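Local coordinates for protein halocarboxylic acid dehalogenase DehI (Pseudomonas putida, PDB 3BJX) that probably hydrolyses the carbon-halogen bond of haloalkanoic acids, as a Group I haloacid dehalogenase with an alpha-helical fold of its own, at residues G32-E35 with S36-D40; L64-A67 with W68-S71; L215-V218 with T219-L223. One frame throughout, in Å; residues are numbered along the deposited sequence.

Interaction 1: G32-E35 with S36-D40; sequences GEME and STYED
Met34 and Tyr38, one helical turn apart, carry the side-chain part of this contact in the first turns of helix 32-45. Residue 34 is selenomethionine, and its CG lies 3.9 Å from CE2 of Tyr38. The selenium reaches the same ring carbon at 4.0 Å and stands 5.2 Å from the ring centroid, well off the ring normal at 63°, which makes this an oblique Met-aromatic contact. The chain arrives there because CG of Met34 is anti to the backbone N (chi1 -166°) and then bends at the next two torsions, bringing the selenium alongside the Tyr38 ring, one turn further on.

The backbone supplies the polar part, in the i to i+4 pattern of an alpha helix. Thr37 N donates to Glu33 O at 2.8 Å in an essentially straight bond, N-H...O 179°, and Tyr38 N to Met34 O at 3.0 Å. Ser36 N bonds to Gly32 O and Glu39 N to Glu35 O, both at a longer 3.2 Å. The hydroxyl of Thr37 also approaches Glu33 O, with OG1 3.1 Å away. Gly32 has a positive phi, which by itself favours glycine.

The polar ends of two side chains have partners outside these nine residues: Tyr38 OH is hydrogen-bonded to Leu25 O, and Glu39 forms a salt bridge with Arg42, further along the helix. Glu33, Glu35 and Glu39 are exposed to solvent, whereas Thr37 and Tyr38 are buried. Tyr38 packs on Val30, Val50 and Ala58 from the loops, and helix 63-71 covers the face made by Met34 and Thr37 with Leu64 and Pro65.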
# COMPACT_ATOMS: atom_id res chain seq x y z
N GLY A 32 -4.45 -18.11 -23.81
CA GLY A 32 -3.21 -17.73 -24.53
C GLY A 32 -1.94 -17.80 -23.69
O GLY A 32 -1.78 -18.72 -22.90
N GLU A 33 -1.03 -16.84 -23.87
CA GLU A 33 0.21 -16.81 -23.09
C GLU A 33 -0.04 -16.60 -21.59
O GLU A 33 0.66 -17.17 -20.75
CB GLU A 33 1.25 -15.82 -23.66
CG GLU A 33 0.80 -14.36 -23.73
CD GLU A 33 1.95 -13.33 -23.73
OE1 GLU A 33 3.13 -13.75 -23.81
OE2 GLU A 33 1.67 -12.11 -23.64
N MSE A 34 -1.06 -15.81 -21.27
CA MSE A 34 -1.48 -15.59 -19.88
C MSE A 34 -1.89 -16.90 -19.18
O MSE A 34 -1.54 -17.14 -18.01
CB MSE A 34 -2.61 -14.57 -19.85
CG MSE A 34 -2.89 -14.01 -18.47
SE MSE A 34 -1.33 -13.07 -17.75
CE MSE A 34 -1.58 -11.35 -18.65
N GLU A 35 -2.61 -17.74 -19.89
CA GLU A 35 -3.01 -19.03 -19.37
C GLU A 35 -1.79 -19.91 -19.14
O GLU A 35 -1.75 -20.66 -18.17
CB GLU A 35 -3.96 -19.70 -20.33
CG GLU A 35 -4.59 -20.98 -19.81
CD GLU A 35 -5.49 -21.65 -20.83
OE1 GLU A 35 -5.64 -21.12 -21.96
OE2 GLU A 35 -6.06 -22.71 -20.49
N SER A 36 -0.80 -19.81 -20.03
CA SER A 36 0.44 -20.56 -19.93
C SER A 36 1.24 -20.13 -18.73
O SER A 36 1.70 -20.97 -17.96
CB SER A 36 1.28 -20.36 -21.19
OG SER A 36 0.88 -21.30 -22.16
N THR A 37 1.42 -18.81 -18.60
CA THR A 37 1.99 -18.13 -17.41
C THR A 37 1.39 -18.61 -16.08
O THR A 37 2.12 -19.03 -15.19
CB THR A 37 1.88 -16.57 -17.53
OG1 THR A 37 2.65 -16.12 -18.64
CG2 THR A 37 2.39 -15.88 -16.29
N TYR A 38 0.07 -18.51 -15.95
CA TYR A 38 -0.68 -19.02 -14.78
C TYR A 38 -0.29 -20.43 -14.39
O TYR A 38 0.05 -20.69 -13.24
CB TYR A 38 -2.19 -18.98 -15.06
CG TYR A 38 -2.89 -17.66 -14.78
CD1 TYR A 38 -4.21 -17.64 -14.29
CD2 TYR A 38 -2.24 -16.44 -15.00
CE1 TYR A 38 -4.86 -16.43 -14.06
CE2 TYR A 38 -2.88 -15.23 -14.75
CZ TYR A 38 -4.18 -15.22 -14.29
OH TYR A 38 -4.79 -14.01 -14.04
N GLU A 39 -0.36 -21.35 -15.35
CA GLU A 39 0.02 -22.75 -15.14
C GLU A 39 1.48 -22.86 -14.73
O GLU A 39 1.81 -23.60 -13.80
CB GLU A 39 -0.23 -23.55 -16.41
CG GLU A 39 0.37 -24.96 -16.41
CD GLU A 39 -0.45 -25.99 -15.64
OE1 GLU A 39 -1.51 -25.64 -15.05
OE2 GLU A 39 -0.03 -27.17 -15.64
N ASP A 40 2.34 -22.11 -15.42
CA ASP A 40 3.77 -22.10 -15.10
C ASP A 40 4.06 -21.56 -13.70
O ASP A 40 4.92 -22.11 -13.00
CB ASP A 40 4.59 -21.35 -16.15
CG ASP A 40 6.04 -21.73 -16.10
OD1 ASP A 40 6.30 -22.93 -15.82
OD2 ASP A 40 6.91 -20.88 -16.29

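Interaction 2: L64-A67 with W68-S71; sequences LPLA and WRRS. With SO4 (sulfate ion), chain G.
A sulfate site on helix 63-71 is framed by Arg69 and Arg70, with Leu66, about one turn earlier, touching both. The anion probably comes from the crystallisation liquor. Arg69 NH1 donates to its O1 at 3.0 Å and Arg70 NH1 to its O4 at 3.1 Å. Leu66 CD1 lies 3.5 Å from NH1 of each arginine; the Leu66 side chain runs alongside Arg70, pointing the same way, and crosses that of Arg69 obliquely. Bends at chi2 and chi3 turn the Arg70 chain back to the anion, while one face of the Arg69 guanidinium rests on Pro65 O and Leu66 CA. Arg70 NH2 forms a salt bridge with Glu260 OE1. A leucine in place of Arg70 would probably leave Glu260 without this mate and the sulfate with one donor fewer.

Along the backbone, Trp68 N bonds to Leu64 O at 2.8 Å. Arg70 N donates to Leu66 O at 3.2 Å and weakly to Ala67 O; Ala67 O also takes Ser71 OG at 2.8 Å and a weak bond from Ser71 N. Ser71 OG also bonds to Gly255 N. Trp68 packs against Ile41 and Thr44 of helix 32-45, and helix 112-143 meets Ala67, Trp68 and Ser71 through Leu135 and Leu139.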
# COMPACT_ATOMS: atom_id res chain seq x y z
N LEU A 64 2.70 -9.25 -16.74
CA LEU A 64 2.90 -10.46 -15.93
C LEU A 64 3.64 -11.57 -16.68
O LEU A 64 4.52 -12.20 -16.10
CB LEU A 64 1.57 -10.98 -15.33
CG LEU A 64 1.64 -12.32 -14.57
CD1 LEU A 64 2.32 -12.14 -13.19
CD2 LEU A 64 0.28 -13.04 -14.40
N PRO A 65 3.30 -11.82 -17.96
CA PRO A 65 4.09 -12.83 -18.67
C PRO A 65 5.59 -12.52 -18.67
O PRO A 65 6.41 -13.43 -18.47
CB PRO A 65 3.52 -12.78 -20.09
CG PRO A 65 2.08 -12.36 -19.87
CD PRO A 65 2.20 -11.32 -18.79
N LEU A 66 5.93 -11.24 -18.90
CA LEU A 66 7.31 -10.78 -18.91
C LEU A 66 7.90 -10.83 -17.51
O LEU A 66 8.93 -11.47 -17.31
CB LEU A 66 7.42 -9.38 -19.50
CG LEU A 66 8.78 -8.69 -19.38
CD1 LEU A 66 9.78 -9.19 -20.42
CD2 LEU A 66 8.59 -7.18 -19.46
N ALA A 67 7.26 -10.15 -16.56
CA ALA A 67 7.65 -10.18 -15.15
C ALA A 67 7.89 -11.59 -14.61
O ALA A 67 8.90 -11.86 -13.95
CB ALA A 67 6.65 -9.46 -14.30
N TRP A 68 6.98 -12.52 -14.88
CA TRP A 68 7.21 -13.90 -14.44
C TRP A 68 8.41 -14.58 -15.11
O TRP A 68 9.17 -15.30 -14.45
CB TRP A 68 5.94 -14.74 -14.63
CG TRP A 68 6.18 -16.17 -14.35
CD1 TRP A 68 6.16 -17.19 -15.24
CD2 TRP A 68 6.54 -16.74 -13.08
NE1 TRP A 68 6.47 -18.38 -14.60
CE2 TRP A 68 6.70 -18.13 -13.28
CE3 TRP A 68 6.73 -16.22 -11.79
CZ2 TRP A 68 7.02 -18.98 -12.24
CZ3 TRP A 68 7.06 -17.08 -10.78
CH2 TRP A 68 7.20 -18.44 -11.00
N ARG A 69 8.58 -14.36 -16.41
CA ARG A 69 9.67 -14.94 -17.20
C ARG A 69 11.04 -14.55 -16.65
O ARG A 69 12.00 -15.32 -16.73
CB ARG A 69 9.51 -14.47 -18.65
CG ARG A 69 10.62 -14.89 -19.64
CD ARG A 69 10.38 -14.29 -21.03
NE ARG A 69 8.96 -14.37 -21.39
CZ ARG A 69 8.22 -13.36 -21.85
NH1 ARG A 69 8.75 -12.15 -22.05
NH2 ARG A 69 6.94 -13.57 -22.12
N ARG A 70 11.13 -13.37 -16.06
CA ARG A 70 12.39 -12.84 -15.57
C ARG A 70 12.67 -13.22 -14.09
O ARG A 70 13.81 -13.10 -13.63
CB ARG A 70 12.40 -11.32 -15.76
CG ARG A 70 11.89 -10.89 -17.12
CD ARG A 70 13.00 -10.86 -18.15
NE ARG A 70 13.73 -9.63 -17.95
CZ ARG A 70 13.80 -8.62 -18.81
NH1 ARG A 70 13.24 -8.68 -20.01
NH2 ARG A 70 14.49 -7.55 -18.45
N SER A 71 11.66 -13.72 -13.40
CA SER A 71 11.74 -14.07 -11.99
C SER A 71 11.69 -15.58 -11.74
O SER A 71 12.06 -16.05 -10.67
CB SER A 71 10.60 -13.40 -11.21
OG SER A 71 10.45 -12.04 -11.58
S SO4 G . 12.77 -11.19 -22.69
O1 SO4 G . 11.49 -11.76 -23.12
O2 SO4 G . 13.86 -11.78 -23.46
O3 SO4 G . 12.74 -9.74 -22.86
O4 SO4 G . 12.96 -11.51 -21.27

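Interaction 3: L215-V218 with T219-L223; sequences LQIV and TDEVL
Thr219 grips Leu215 O twice. Its OG1 donates at 2.8 Å to that oxygen and its backbone N at 2.9 Å, and the two donors arrive from opposite faces of the carbonyl plane. OG1 sits beside the backbone N (chi1 -65°), which turns the hydroxyl back along the helix; Leu215 CD1 packs against it. The proton of this hydroxyl, on a buried residue, is thus taken up by the preceding turn of its own helix. Next in line, Asp220 N bonds to Gln216 O at 2.8 Å, nearly straight at 170°.

The pattern then widens. Ile217 O takes Glu221 N at 2.9 Å and a weak bond from Val222 N, while Val218 O receives Leu223 N at 2.7 Å and again a weak bond from Val222 N. The short i to i+5 bond of Leu223 N marks a pi-type turn at 219-223, in which the amide of Val222 is shared weakly between two carbonyls.

The carboxylates find their partners on neighbouring helices: Asp220 pairs with Arg191 and Glu221 with Arg104. The carboxylate of Glu221 lies across Ile217, OE2 3.5 Å from its CG1. Helix 183-195 packs on Leu215 and Thr219, helix 101-107 on Ile217 and Val222, and helix 267-299 receives Val218, Val222 and Leu223, so that three helices pack against these closing turns of helix 212-223.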
# COMPACT_ATOMS: atom_id res chain seq x y z
N LEU A 215 -15.46 -20.25 7.55
CA LEU A 215 -15.01 -18.91 7.24
C LEU A 215 -15.56 -17.91 8.27
O LEU A 215 -14.83 -17.03 8.74
CB LEU A 215 -15.39 -18.49 5.82
CG LEU A 215 -15.01 -17.06 5.39
CD1 LEU A 215 -13.53 -16.75 5.59
CD2 LEU A 215 -15.41 -16.83 3.97
N GLN A 216 -16.83 -18.08 8.62
CA GLN A 216 -17.43 -17.24 9.65
C GLN A 216 -16.72 -17.33 11.00
O GLN A 216 -16.34 -16.31 11.57
CB GLN A 216 -18.91 -17.58 9.79
CG GLN A 216 -19.60 -16.78 10.87
CD GLN A 216 -21.06 -16.57 10.60
OE1 GLN A 216 -21.80 -17.53 10.32
NE2 GLN A 216 -21.50 -15.32 10.67
N ILE A 217 -16.55 -18.55 11.50
CA ILE A 217 -15.88 -18.84 12.78
C ILE A 217 -14.45 -18.32 12.81
O ILE A 217 -14.05 -17.65 13.77
CB ILE A 217 -15.90 -20.37 13.08
CG1 ILE A 217 -17.32 -20.83 13.39
CG2 ILE A 217 -14.96 -20.73 14.23
CD1 ILE A 217 -17.44 -22.32 13.60
N VAL A 218 -13.68 -18.60 11.75
CA VAL A 218 -12.28 -18.14 11.72
C VAL A 218 -12.18 -16.61 11.58
O VAL A 218 -11.24 -16.00 12.11
CB VAL A 218 -11.39 -18.91 10.69
CG1 VAL A 218 -11.52 -20.44 10.90
CG2 VAL A 218 -11.70 -18.50 9.24
N THR A 219 -13.16 -16.00 10.90
CA THR A 219 -13.21 -14.54 10.78
C THR A 219 -13.56 -13.88 12.11
O THR A 219 -12.78 -13.06 12.62
CB THR A 219 -14.19 -14.05 9.64
OG1 THR A 219 -13.72 -14.49 8.36
CG2 THR A 219 -14.36 -12.53 9.63
N ASP A 220 -14.72 -14.25 12.67
CA ASP A 220 -15.30 -13.52 13.83
C ASP A 220 -14.72 -13.92 15.18
O ASP A 220 -14.76 -13.15 16.14
CB ASP A 220 -16.84 -13.66 13.88
CG ASP A 220 -17.55 -13.00 12.70
OD1 ASP A 220 -16.93 -12.16 11.99
OD2 ASP A 220 -18.73 -13.30 12.48
N GLU A 221 -14.20 -15.13 15.25
CA GLU A 221 -13.79 -15.72 16.51
C GLU A 221 -12.28 -15.92 16.60
O GLU A 221 -11.70 -15.89 17.71
CB GLU A 221 -14.51 -17.05 16.75
CG GLU A 221 -16.00 -17.05 16.41
CD GLU A 221 -16.67 -18.38 16.71
OE1 GLU A 221 -16.10 -19.15 17.52
OE2 GLU A 221 -17.76 -18.67 16.16
N VAL A 222 -11.65 -16.16 15.45
CA VAL A 222 -10.20 -16.36 15.42
C VAL A 222 -9.47 -15.08 15.00
O VAL A 222 -8.58 -14.62 15.69
CB VAL A 222 -9.76 -17.62 14.53
CG1 VAL A 222 -8.25 -17.86 14.60
CG2 VAL A 222 -10.51 -18.89 14.95
N LEU A 223 -9.86 -14.48 13.88
CA LEU A 223 -9.10 -13.34 13.35
C LEU A 223 -9.50 -11.99 13.93
O LEU A 223 -8.66 -11.07 13.99
CB LEU A 223 -9.16 -13.31 11.83
CG LEU A 223 -8.50 -14.44 11.03
CD1 LEU A 223 -8.57 -14.15 9.53
CD2 LEU A 223 -7.05 -14.66 11.47

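In the fold
The three contacts follow one another along a chain of helices and loops without strands, each within a single helix: 32-45, 63-71 and 212-223. Interactions 1 and 2 are neighbours, their centres 11 Å apart, because their helices pack together. Met34 SE lies 3.7 Å from Leu64 CD2, and Asp40 OD2 probably accepts a hydrogen bond from Trp68 NE1, while its OD1 forms a salt bridge with Lys163. Interaction 3 lies across the chain's centre, about 34 Å from interaction 1 and 36 Å from interaction 2 between centres, and touches neither. Local turns thus present side chains for packing between helices in two distant regions of one helical subunit.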